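Local coordinates for RsbT co-antagonist protein RsbRA (Bacillus subtilis, PDB 2BNL), which regulates sigma-B activity in response to salt and heat stress as part of the stressosome, and stimulates the RsbT kinase toward RsbS in vitro, at residues Leu21-Glu33 with Phe83-Leu95. Numbering follows the deposited sequence.
Sequences LWTDTLKELSEQE and FLATALAEFWKRL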
ATOM      1  N   LEU A  21      10.499 -17.212   2.762  1.00 35.14           N
ATOM      2  CA  LEU A  21       9.728 -16.698   1.656  1.00 35.68           C
ATOM      3  C   LEU A  21       9.968 -15.176   1.397  1.00 33.30           C
ATOM      4  O   LEU A  21      10.162 -14.753   0.281  1.00 32.04           O
ATOM      5  CB  LEU A  21       8.250 -16.945   1.971  1.00 34.91           C
ATOM      6  CG  LEU A  21       7.260 -16.653   0.892  1.00 40.56           C
ATOM      7  CD1 LEU A  21       7.371 -17.737  -0.233  1.00 44.02           C
ATOM      8  CD2 LEU A  21       5.842 -16.654   1.455  1.00 45.50           C
ATOM      9  N   TRP A  22       9.871 -14.404   2.458  1.00 31.94           N
ATOM     10  CA  TRP A  22      10.070 -12.983   2.420  1.00 30.17           C
ATOM     11  C   TRP A  22      11.502 -12.576   2.152  1.00 31.17           C
ATOM     12  O   TRP A  22      11.722 -11.625   1.451  1.00 29.77           O
ATOM     13  CB  TRP A  22       9.463 -12.332   3.681  1.00 30.39           C
ATOM     14  CG  TRP A  22       8.021 -12.489   3.678  1.00 27.36           C
ATOM     15  CD1 TRP A  22       7.248 -12.860   2.646  1.00 30.43           C
ATOM     16  CD2 TRP A  22       7.139 -12.361   4.811  1.00 32.73           C
ATOM     17  NE1 TRP A  22       5.930 -12.908   3.043  1.00 30.87           N
ATOM     18  CE2 TRP A  22       5.848 -12.585   4.358  1.00 32.32           C
ATOM     19  CE3 TRP A  22       7.341 -12.068   6.164  1.00 32.34           C
ATOM     20  CZ2 TRP A  22       4.732 -12.541   5.207  1.00 36.20           C
ATOM     21  CZ3 TRP A  22       6.229 -12.024   6.984  1.00 35.85           C
ATOM     22  CH2 TRP A  22       4.967 -12.255   6.491  1.00 33.59           C
ATOM     23  N   THR A  23      12.474 -13.333   2.681  1.00 32.41           N
ATOM     24  CA  THR A  23      13.865 -13.091   2.384  1.00 32.42           C
ATOM     25  C   THR A  23      14.103 -13.295   0.888  1.00 32.05           C
ATOM     26  O   THR A  23      14.753 -12.513   0.230  1.00 32.62           O
ATOM     27  CB  THR A  23      14.788 -13.991   3.294  1.00 33.10           C
ATOM     28  OG1 THR A  23      14.579 -13.613   4.659  1.00 33.03           O
ATOM     29  CG2 THR A  23      16.266 -13.679   2.934  1.00 35.38           C
ATOM     30  N   ASP A  24      13.567 -14.362   0.348  1.00 32.21           N
ATOM     31  CA  ASP A  24      13.671 -14.646  -1.082  1.00 33.26           C
ATOM     32  C   ASP A  24      13.011 -13.627  -1.937  1.00 32.03           C
ATOM     33  O   ASP A  24      13.504 -13.302  -3.013  1.00 29.95           O
ATOM     34  CB  ASP A  24      13.121 -16.050  -1.428  1.00 34.03           C
ATOM     35  CG  ASP A  24      13.976 -17.176  -0.854  1.00 36.75           C
ATOM     36  OD1 ASP A  24      15.146 -16.962  -0.382  1.00 42.91           O
ATOM     37  OD2 ASP A  24      13.431 -18.290  -0.790  1.00 42.24           O
ATOM     38  N   THR A  25      11.882 -13.086  -1.495  1.00 30.92           N
ATOM     39  CA  THR A  25      11.204 -11.993  -2.236  1.00 30.90           C
ATOM     40  C   THR A  25      12.095 -10.772  -2.295  1.00 30.57           C
ATOM     41  O   THR A  25      12.262 -10.226  -3.352  1.00 29.26           O
ATOM     42  CB  THR A  25       9.873 -11.682  -1.520  1.00 32.72           C
ATOM     43  OG1 THR A  25       9.069 -12.848  -1.520  1.00 35.35           O
ATOM     44  CG2 THR A  25       9.139 -10.512  -2.129  1.00 33.19           C
ATOM     45  N   LEU A  26      12.722 -10.375  -1.163  1.00 31.64           N
ATOM     46  CA  LEU A  26      13.628  -9.231  -1.130  1.00 31.63           C
ATOM     47  C   LEU A  26      14.786  -9.417  -2.060  1.00 32.90           C
ATOM     48  O   LEU A  26      15.141  -8.533  -2.812  1.00 32.75           O
ATOM     49  CB  LEU A  26      14.146  -8.952   0.283  1.00 31.13           C
ATOM     50  CG  LEU A  26      13.096  -8.438   1.264  1.00 34.94           C
ATOM     51  CD1 LEU A  26      13.589  -8.460   2.625  1.00 32.98           C
ATOM     52  CD2 LEU A  26      12.613  -6.975   0.940  1.00 35.80           C
ATOM     53  N   LYS A  27      15.344 -10.601  -2.029  1.00 31.87           N
ATOM     54  CA  LYS A  27      16.469 -10.892  -2.853  1.00 33.15           C
ATOM     55  C   LYS A  27      16.113 -10.796  -4.323  1.00 32.63           C
ATOM     56  O   LYS A  27      16.841 -10.212  -5.122  1.00 31.04           O
ATOM     57  CB  LYS A  27      16.992 -12.258  -2.478  1.00 32.50           C
ATOM     58  CG  LYS A  27      17.729 -12.280  -1.139  1.00 32.77           C
ATOM     59  CD  LYS A  27      18.082 -13.750  -0.728  1.00 36.27           C
ATOM     60  CE  LYS A  27      18.874 -14.402  -1.764  1.00 43.64           C
ATOM     61  NZ  LYS A  27      19.577 -15.655  -1.304  1.00 47.09           N
ATOM     62  N   GLU A  28      14.969 -11.373  -4.684  1.00 31.99           N
ATOM     63  CA  GLU A  28      14.471 -11.333  -6.084  1.00 32.78           C
ATOM     64  C   GLU A  28      14.303  -9.910  -6.529  1.00 31.26           C
ATOM     65  O   GLU A  28      14.709  -9.519  -7.603  1.00 29.26           O
ATOM     66  CB  GLU A  28      13.128 -12.093  -6.159  1.00 33.33           C
ATOM     67  CG  GLU A  28      12.478 -12.160  -7.479  1.00 37.57           C
ATOM     68  CD  GLU A  28      11.050 -12.794  -7.417  1.00 48.54           C
ATOM     69  OE1 GLU A  28      10.723 -13.617  -6.488  1.00 53.43           O
ATOM     70  OE2 GLU A  28      10.234 -12.376  -8.249  1.00 51.31           O
ATOM     71  N   LEU A  29      13.709  -9.109  -5.674  1.00 31.39           N
ATOM     72  CA  LEU A  29      13.509  -7.732  -6.018  1.00 32.60           C
ATOM     73  C   LEU A  29      14.793  -6.941  -6.110  1.00 31.38           C
ATOM     74  O   LEU A  29      14.905  -6.025  -6.994  1.00 30.70           O
ATOM     75  CB  LEU A  29      12.526  -7.060  -5.045  1.00 31.97           C
ATOM     76  CG  LEU A  29      11.096  -7.534  -5.090  1.00 36.78           C
ATOM     77  CD1 LEU A  29      10.331  -6.981  -3.860  1.00 40.30           C
ATOM     78  CD2 LEU A  29      10.463  -7.120  -6.363  1.00 41.23           C
ATOM     79  N   SER A  30      15.755  -7.269  -5.242  1.00 31.86           N
ATOM     80  CA  SER A  30      17.035  -6.514  -5.244  1.00 32.65           C
ATOM     81  C   SER A  30      17.823  -6.666  -6.566  1.00 32.38           C
ATOM     82  O   SER A  30      18.602  -5.815  -6.922  1.00 30.73           O
ATOM     83  CB  SER A  30      17.945  -6.888  -4.054  1.00 32.73           C
ATOM     84  OG  SER A  30      18.489  -8.187  -4.162  1.00 36.04           O
ATOM     85  N   GLU A  31      17.609  -7.795  -7.221  1.00 33.54           N
ATOM     86  CA  GLU A  31      18.223  -8.094  -8.514  1.00 35.17           C
ATOM     87  C   GLU A  31      17.867  -7.135  -9.603  1.00 36.93           C
ATOM     88  O   GLU A  31      18.618  -7.000 -10.547  1.00 38.13           O
ATOM     89  CB  GLU A  31      17.905  -9.513  -8.911  1.00 35.02           C
ATOM     90  CG  GLU A  31      18.628 -10.522  -8.085  1.00 38.70           C
ATOM     91  CD  GLU A  31      20.207 -10.528  -8.307  1.00 47.95           C
ATOM     92  OE1 GLU A  31      20.803  -9.926  -9.296  1.00 51.22           O
ATOM     93  OE2 GLU A  31      20.856 -11.196  -7.486  1.00 49.90           O
ATOM     94  N   GLN A  32      16.786  -6.405  -9.453  1.00 39.27           N
ATOM     95  CA  GLN A  32      16.434  -5.349 -10.361  1.00 42.90           C
ATOM     96  C   GLN A  32      16.951  -3.987  -9.892  1.00 45.07           C
ATOM     97  O   GLN A  32      16.655  -2.993 -10.538  1.00 46.82           O
ATOM     98  CB  GLN A  32      14.881  -5.225 -10.472  1.00 44.41           C
ATOM     99  CG  GLN A  32      14.142  -6.471 -10.986  1.00 46.96           C
ATOM    100  CD  GLN A  32      14.804  -7.054 -12.287  1.00 51.37           C
ATOM    101  OE1 GLN A  32      15.157  -8.236 -12.331  1.00 55.08           O
ATOM    102  NE2 GLN A  32      14.973  -6.219 -13.327  1.00 53.34           N
ATOM    103  N   GLU A  33      17.634  -3.887  -8.757  1.00 46.04           N
ATOM    104  CA  GLU A  33      18.130  -2.599  -8.299  1.00 47.11           C
ATOM    105  C   GLU A  33      19.628  -2.523  -8.751  1.00 47.30           C
ATOM    106  O   GLU A  33      20.178  -3.487  -9.306  1.00 45.92           O
ATOM    107  CB  GLU A  33      18.008  -2.423  -6.791  1.00 47.54           C
ATOM    108  CG  GLU A  33      16.573  -2.470  -6.112  1.00 50.36           C
ATOM    109  CD  GLU A  33      15.487  -1.460  -6.617  1.00 55.14           C
ATOM    110  OE1 GLU A  33      15.538  -0.232  -6.244  1.00 56.37           O
ATOM    111  OE2 GLU A  33      14.522  -1.949  -7.281  1.00 48.08           O
ATOM    112  N   PHE A  83      10.693   0.539  -3.708  1.00 29.74           N
ATOM    113  CA  PHE A  83      11.171  -0.811  -3.392  1.00 29.04           C
ATOM    114  C   PHE A  83      10.471  -1.361  -2.146  1.00 30.59           C
ATOM    115  O   PHE A  83       9.952  -2.496  -2.113  1.00 30.68           O
ATOM    116  CB  PHE A  83      12.708  -0.771  -3.081  1.00 32.08           C
ATOM    117  CG  PHE A  83      13.282  -2.121  -2.781  1.00 31.90           C
ATOM    118  CD1 PHE A  83      13.806  -2.895  -3.798  1.00 34.23           C
ATOM    119  CD2 PHE A  83      13.203  -2.652  -1.555  1.00 34.08           C
ATOM    120  CE1 PHE A  83      14.306  -4.241  -3.505  1.00 36.60           C
ATOM    121  CE2 PHE A  83      13.756  -3.922  -1.231  1.00 36.02           C
ATOM    122  CZ  PHE A  83      14.271  -4.738  -2.248  1.00 32.01           C
ATOM    123  N   LEU A  84      10.453  -0.552  -1.109  1.00 28.71           N
ATOM    124  CA  LEU A  84       9.803  -0.964   0.108  1.00 30.68           C
ATOM    125  C   LEU A  84       8.345  -1.293  -0.099  1.00 29.97           C
ATOM    126  O   LEU A  84       7.905  -2.353   0.351  1.00 30.96           O
ATOM    127  CB  LEU A  84      10.020   0.083   1.214  1.00 30.43           C
ATOM    128  CG  LEU A  84       9.322  -0.251   2.547  1.00 33.34           C
ATOM    129  CD1 LEU A  84       9.948  -1.490   3.111  1.00 35.46           C
ATOM    130  CD2 LEU A  84       9.562   0.840   3.434  1.00 39.01           C
ATOM    131  N   ALA A  85       7.605  -0.394  -0.762  1.00 31.19           N
ATOM    132  CA  ALA A  85       6.172  -0.595  -0.954  1.00 30.33           C
ATOM    133  C   ALA A  85       5.919  -1.773  -1.899  1.00 30.07           C
ATOM    134  O   ALA A  85       5.062  -2.552  -1.689  1.00 30.46           O
ATOM    135  CB  ALA A  85       5.548   0.684  -1.484  1.00 30.16           C
ATOM    136  N   THR A  86       6.775  -1.999  -2.886  1.00 29.52           N
ATOM    137  CA  THR A  86       6.638  -3.181  -3.723  1.00 29.38           C
ATOM    138  C   THR A  86       6.862  -4.454  -2.945  1.00 29.60           C
ATOM    139  O   THR A  86       6.091  -5.381  -3.103  1.00 29.28           O
ATOM    140  CB  THR A  86       7.589  -3.070  -4.961  1.00 29.48           C
ATOM    141  OG1 THR A  86       7.370  -1.795  -5.594  1.00 28.64           O
ATOM    142  CG2 THR A  86       7.449  -4.289  -5.959  1.00 31.93           C
ATOM    143  N   ALA A  87       7.916  -4.506  -2.113  1.00 29.91           N
ATOM    144  CA  ALA A  87       8.210  -5.615  -1.270  1.00 30.65           C
ATOM    145  C   ALA A  87       7.125  -5.995  -0.314  1.00 31.39           C
ATOM    146  O   ALA A  87       6.706  -7.153  -0.189  1.00 31.63           O
ATOM    147  CB  ALA A  87       9.504  -5.374  -0.470  1.00 31.62           C
ATOM    148  N   LEU A  88       6.668  -5.015   0.425  1.00 32.20           N
ATOM    149  CA  LEU A  88       5.573  -5.288   1.360  1.00 31.96           C
ATOM    150  C   LEU A  88       4.302  -5.842   0.662  1.00 31.73           C
ATOM    151  O   LEU A  88       3.624  -6.722   1.259  1.00 32.50           O
ATOM    152  CB  LEU A  88       5.271  -4.057   2.195  1.00 32.67           C
ATOM    153  CG  LEU A  88       6.390  -3.569   3.067  1.00 34.14           C
ATOM    154  CD1 LEU A  88       5.926  -2.628   4.207  1.00 35.86           C
ATOM    155  CD2 LEU A  88       7.126  -4.746   3.736  1.00 32.59           C
ATOM    156  N   ALA A  89       3.939  -5.265  -0.473  1.00 31.39           N
ATOM    157  CA  ALA A  89       2.788  -5.767  -1.343  1.00 33.22           C
ATOM    158  C   ALA A  89       2.979  -7.258  -1.703  1.00 34.15           C
ATOM    159  O   ALA A  89       2.098  -8.101  -1.520  1.00 34.66           O
ATOM    160  CB  ALA A  89       2.614  -4.903  -2.565  1.00 31.82           C
ATOM    161  N   GLU A  90       4.195  -7.600  -2.146  1.00 35.45           N
ATOM    162  CA  GLU A  90       4.515  -8.979  -2.447  1.00 35.22           C
ATOM    163  C   GLU A  90       4.540  -9.886  -1.218  1.00 34.73           C
ATOM    164  O   GLU A  90       4.175 -11.048  -1.355  1.00 34.15           O
ATOM    165  CB  GLU A  90       5.926  -9.090  -3.170  1.00 36.98           C
ATOM    166  CG  GLU A  90       5.967  -8.973  -4.553  1.00 45.20           C
ATOM    167  CD  GLU A  90       4.878  -9.834  -5.261  1.00 49.83           C
ATOM    168  OE1 GLU A  90       4.946 -11.085  -5.263  1.00 46.19           O
ATOM    169  OE2 GLU A  90       3.918  -9.193  -5.758  1.00 57.28           O
ATOM    170  N   PHE A  91       4.955  -9.391  -0.017  1.00 32.30           N
ATOM    171  CA  PHE A  91       4.975 -10.170   1.181  1.00 30.46           C
ATOM    172  C   PHE A  91       3.554 -10.736   1.460  1.00 30.67           C
ATOM    173  O   PHE A  91       3.443 -11.933   1.663  1.00 31.48           O
ATOM    174  CB  PHE A  91       5.410  -9.356   2.388  1.00 29.32           C
ATOM    175  CG  PHE A  91       6.894  -9.140   2.520  1.00 27.11           C
ATOM    176  CD1 PHE A  91       7.810  -9.442   1.450  1.00 29.22           C
ATOM    177  CD2 PHE A  91       7.381  -8.582   3.617  1.00 35.71           C
ATOM    178  CE1 PHE A  91       9.124  -9.195   1.570  1.00 31.86           C
ATOM    179  CE2 PHE A  91       8.720  -8.356   3.768  1.00 35.54           C
ATOM    180  CZ  PHE A  91       9.585  -8.669   2.738  1.00 32.27           C
ATOM    181  N   TRP A  92       2.513  -9.898   1.422  1.00 30.53           N
ATOM    182  CA  TRP A  92       1.163 -10.363   1.796  1.00 31.58           C
ATOM    183  C   TRP A  92       0.605 -11.303   0.702  1.00 31.73           C
ATOM    184  O   TRP A  92      -0.139 -12.260   0.995  1.00 30.00           O
ATOM    185  CB  TRP A  92       0.223  -9.235   2.288  1.00 30.99           C
ATOM    186  CG  TRP A  92      -0.340  -8.324   1.259  1.00 32.01           C
ATOM    187  CD1 TRP A  92       0.124  -7.060   0.881  1.00 32.06           C
ATOM    188  CD2 TRP A  92      -1.408  -8.621   0.371  1.00 33.56           C
ATOM    189  NE1 TRP A  92      -0.613  -6.588  -0.158  1.00 34.09           N
ATOM    190  CE2 TRP A  92      -1.548  -7.524  -0.504  1.00 35.11           C
ATOM    191  CE3 TRP A  92      -2.273  -9.713   0.229  1.00 36.74           C
ATOM    192  CZ2 TRP A  92      -2.522  -7.501  -1.533  1.00 35.31           C
ATOM    193  CZ3 TRP A  92      -3.204  -9.716  -0.840  1.00 34.72           C
ATOM    194  CH2 TRP A  92      -3.369  -8.581  -1.638  1.00 35.04           C
ATOM    195  N   LYS A  93       0.978 -11.027  -0.541  1.00 31.74           N
ATOM    196  CA  LYS A  93       0.493 -11.788  -1.662  1.00 33.60           C
ATOM    197  C   LYS A  93       1.049 -13.185  -1.691  1.00 33.81           C
ATOM    198  O   LYS A  93       0.320 -14.174  -2.039  1.00 32.22           O
ATOM    199  CB  LYS A  93       0.818 -11.055  -2.971  1.00 35.49           C
ATOM    200  CG  LYS A  93       0.031  -9.790  -3.079  1.00 40.28           C
ATOM    201  CD  LYS A  93       0.395  -9.179  -4.433  1.00 49.31           C
ATOM    202  CE  LYS A  93       0.287  -7.706  -4.439  1.00 48.78           C
ATOM    203  NZ  LYS A  93       0.857  -7.348  -5.793  1.00 50.74           N
ATOM    204  N   ARG A  94       2.311 -13.281  -1.254  1.00 33.57           N
ATOM    205  CA  ARG A  94       2.922 -14.528  -1.102  1.00 35.29           C
ATOM    206  C   ARG A  94       2.413 -15.340   0.067  1.00 34.02           C
ATOM    207  O   ARG A  94       2.301 -16.544  -0.033  1.00 33.31           O
ATOM    208  CB  ARG A  94       4.429 -14.363  -1.127  1.00 38.91           C
ATOM    209  CG  ARG A  94       4.864 -14.029  -2.590  1.00 40.92           C
ATOM    210  CD  ARG A  94       6.367 -13.962  -2.831  1.00 45.93           C
ATOM    211  NE  ARG A  94       6.642 -13.165  -4.058  1.00 51.60           N
ATOM    212  CZ  ARG A  94       7.788 -13.169  -4.754  1.00 55.68           C
ATOM    213  NH1 ARG A  94       8.797 -13.972  -4.419  1.00 56.78           N
ATOM    214  NH2 ARG A  94       7.906 -12.406  -5.817  1.00 58.44           N
ATOM    215  N   LEU A  95       2.041 -14.667   1.142  1.00 31.83           N
ATOM    216  CA  LEU A  95       1.394 -15.294   2.274  1.00 31.77           C
ATOM    217  C   LEU A  95      -0.018 -15.773   1.849  1.00 31.44           C
ATOM    218  O   LEU A  95      -0.468 -16.886   2.200  1.00 30.15           O
ATOM    219  CB  LEU A  95       1.346 -14.290   3.441  1.00 32.86           C
ATOM    220  CG  LEU A  95       0.327 -14.699   4.522  1.00 34.37           C
ATOM    221  CD1 LEU A  95       0.973 -15.864   5.236  1.00 37.25           C
ATOM    222  CD2 LEU A  95      -0.007 -13.645   5.496  1.00 40.27           C
TER
HETATM  223  O   HOH W   1       9.561 -16.078  -2.271  1.00 56.82           O
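L21 lays its CD2 methyl against CB of R94, 3.7 Å away. The carbonyl O of L21 accepts a hydrogen bond from a water, which in turn accepts one from R94 NH1. W22 lays its five-membered ring over the ring of F91 in an offset stack, with centroids 4.2 Å apart and planes 9° from parallel. The CB of each residue sits over the face of the other's ring. W22 NE1 reaches back to the carbonyl O of F91 at 3.0 Å, a weak, bent bond that adds to the stack. T25 sends its CG2 methyl, anti to the backbone N, to the edge of the F91 ring and to CB of E90. Its OG1 turns back and bonds to L21 O, while its methyl sits over the R94 guanidinium. L26 sets CG at the F91 edge, 3.8 Å from CZ, and CD2 touches both A87 CB and F83 CE2. E28 stretches out, chi1 180°, so that OE1 takes both end nitrogens of R94, NH1 at 2.8 Å in the straighter bond. On its NE side R94 is held by E90 OE1, NE to OE1 2.9 Å, so two carboxylates probably fix the guanidinium plane. K93 extends this network through E90 and pairs with D117 of the second subunit. L29 rests CD1 on A87 and CB on F83 CE1. E33, past the helix end, folds CG and CD against F83 CD1, each 3.6 Å away. Y49 meets F91 edge-to-face, joining helix 39-54 to this core. The axes of helices 21-30 and 83-95 meet at 140°, roughly antiparallel, as one helix pair of the all-helical, globin-like N-terminal domain of RsbRA.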